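Local atomic coordinates of pacifastin-related serine protease inhibitor (Locusta migratoria, PDB entry 2VU8), a protein that probably inhibits serine endopeptidases, the chain here being one small disulfide-bonded pacifastin (LCMII) domain of a longer secreted precursor. Residues E1-P4 / G5-K8. Residues are numbered along the deposited sequence; the frame is centred on the assembly and turned at random.
Sequences ECTP and GQTK
Gln6 folds back over Thr3 across a type II beta turn that runs from Thr3 to Gln6. The turn is closed by Gln6 N donating to Thr3 O at 3.2 Å, nearly straight at 162°. Pro4 and Gly5 hold the two corner positions, and Gly5 has the positive phi (99°) usual at the second corner of a type II turn. Along the Gln6 side chain, CB starts 3.4 Å from Thr3 O, and CG, placed beside its own backbone N, stays close to that same oxygen. From CG the side chain runs on nearly straight, which carries CD to 3.6 Å from Thr3 CB. At the tip, OE1 accepts from Thr3 N at 3.0 Å, a bent bond (N-H...O 138°) whose donor is tilted out of the amide plane. OE1 also lies 3.1 Å from Thr3 CB. The turn leads into strand 7-10, the first of the three-stranded antiparallel sheet; backbone hydrogen bonds of Gly5 and Gln6 with Cys17, and the disulfide of Cys2 with Cys17, join the turn and the residue just before it to the central strand 13-17. Thr3 thus uses both backbone polar groups toward Gln6, so the exposed turn is bridged twice, the second bond being shorter but more bent. The two acceptors, Thr3 O and Gln6 OE1, lie 3.2 Å apart, a probably unfavourable approach offset by the N-H each accepts.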
ATOM      1  N   GLU B   1      -6.107  22.755  -6.342  1.00 23.56           N
ATOM      2  CA  GLU B   1      -7.452  23.228  -6.783  1.00 23.27           C
ATOM      3  C   GLU B   1      -7.797  22.678  -8.174  1.00 22.46           C
ATOM      4  O   GLU B   1      -7.153  23.016  -9.174  1.00 22.93           O
ATOM      5  CB  GLU B   1      -7.520  24.763  -6.771  1.00 23.85           C
ATOM      6  CG  GLU B   1      -8.933  25.338  -6.836  1.00 24.79           C
ATOM      7  CD  GLU B   1      -9.691  25.232  -5.521  1.00 26.50           C
ATOM      8  OE1 GLU B   1      -9.846  26.272  -4.837  1.00 27.56           O
ATOM      9  OE2 GLU B   1     -10.153  24.116  -5.177  1.00 27.70           O
ATOM     10  N   CYS B   2      -8.813  21.822  -8.217  1.00 21.07           N
ATOM     11  CA  CYS B   2      -9.270  21.190  -9.450  1.00 19.69           C
ATOM     12  C   CYS B   2     -10.796  21.066  -9.437  1.00 19.14           C
ATOM     13  O   CYS B   2     -11.446  21.228  -8.389  1.00 18.44           O
ATOM     14  CB  CYS B   2      -8.620  19.813  -9.608  1.00 19.54           C
ATOM     15  SG  CYS B   2      -8.920  18.697  -8.215  1.00 18.26           S
ATOM     16  N   THR B   3     -11.370  20.805 -10.607  1.00 17.92           N
ATOM     17  CA  THR B   3     -12.810  20.629 -10.725  1.00 17.50           C
ATOM     18  C   THR B   3     -13.119  19.173 -10.402  1.00 16.92           C
ATOM     19  O   THR B   3     -12.576  18.283 -11.053  1.00 16.85           O
ATOM     20  CB  THR B   3     -13.293  20.982 -12.150  1.00 17.43           C
ATOM     21  OG1 THR B   3     -12.973  22.347 -12.454  1.00 17.58           O
ATOM     22  CG2 THR B   3     -14.795  20.920 -12.250  1.00 17.00           C
ATOM     23  N   PRO B   4     -13.937  18.919  -9.377  1.00 16.43           N
ATOM     24  CA  PRO B   4     -14.268  17.544  -8.959  1.00 15.79           C
ATOM     25  C   PRO B   4     -14.692  16.624 -10.105  1.00 14.91           C
ATOM     26  O   PRO B   4     -15.493  17.024 -10.945  1.00 15.27           O
ATOM     27  CB  PRO B   4     -15.429  17.750  -7.982  1.00 15.95           C
ATOM     28  CG  PRO B   4     -15.207  19.078  -7.425  1.00 15.79           C
ATOM     29  CD  PRO B   4     -14.557  19.916  -8.484  1.00 16.51           C
ATOM     30  N   GLY B   5     -14.129  15.423 -10.142  1.00 13.57           N
ATOM     31  CA  GLY B   5     -14.450  14.440 -11.159  1.00 12.86           C
ATOM     32  C   GLY B   5     -13.438  14.400 -12.289  1.00 12.19           C
ATOM     33  O   GLY B   5     -13.377  13.423 -13.026  1.00 11.46           O
ATOM     34  N   GLN B   6     -12.642  15.453 -12.441  1.00 11.55           N
ATOM     35  CA  GLN B   6     -11.569  15.432 -13.440  1.00 11.04           C
ATOM     36  C   GLN B   6     -10.516  14.372 -13.115  1.00 10.53           C
ATOM     37  O   GLN B   6     -10.370  13.968 -11.980  1.00  9.24           O
ATOM     38  CB  GLN B   6     -10.912  16.796 -13.561  1.00 11.23           C
ATOM     39  CG  GLN B   6     -11.695  17.743 -14.419  1.00 11.86           C
ATOM     40  CD  GLN B   6     -11.147  19.140 -14.354  1.00 13.04           C
ATOM     41  OE1 GLN B   6     -10.757  19.597 -13.284  1.00 11.33           O
ATOM     42  NE2 GLN B   6     -11.122  19.830 -15.487  1.00 13.72           N
ATOM     43  N   THR B   7      -9.785  13.942 -14.137  1.00 10.72           N
ATOM     44  CA  THR B   7      -8.693  12.981 -13.983  1.00 10.88           C
ATOM     45  C   THR B   7      -7.407  13.494 -14.641  1.00 11.32           C
ATOM     46  O   THR B   7      -7.455  14.306 -15.570  1.00 10.90           O
ATOM     47  CB  THR B   7      -9.097  11.590 -14.570  1.00 11.15           C
ATOM     48  OG1 THR B   7      -9.576  11.719 -15.915  1.00 10.26           O
ATOM     49  CG2 THR B   7     -10.272  11.023 -13.841  1.00 11.91           C
ATOM     50  N   LYS B   8      -6.271  13.050 -14.107  1.00 11.36           N
ATOM     51  CA  LYS B   8      -4.964  13.283 -14.696  1.00 11.80           C
ATOM     52  C   LYS B   8      -3.989  12.188 -14.291  1.00 12.05           C
ATOM     53  O   LYS B   8      -4.307  11.306 -13.504  1.00 11.57           O
ATOM     54  CB  LYS B   8      -4.410  14.671 -14.319  1.00 11.36           C
ATOM     55  CG  LYS B   8      -3.818  14.798 -12.912  1.00 11.62           C
ATOM     56  CD  LYS B   8      -3.080  16.117 -12.748  1.00 12.55           C
ATOM     57  CE  LYS B   8      -2.512  16.320 -11.350  1.00 14.83           C
ATOM     58  NZ  LYS B   8      -3.041  15.371 -10.334  1.00 16.44           N
TER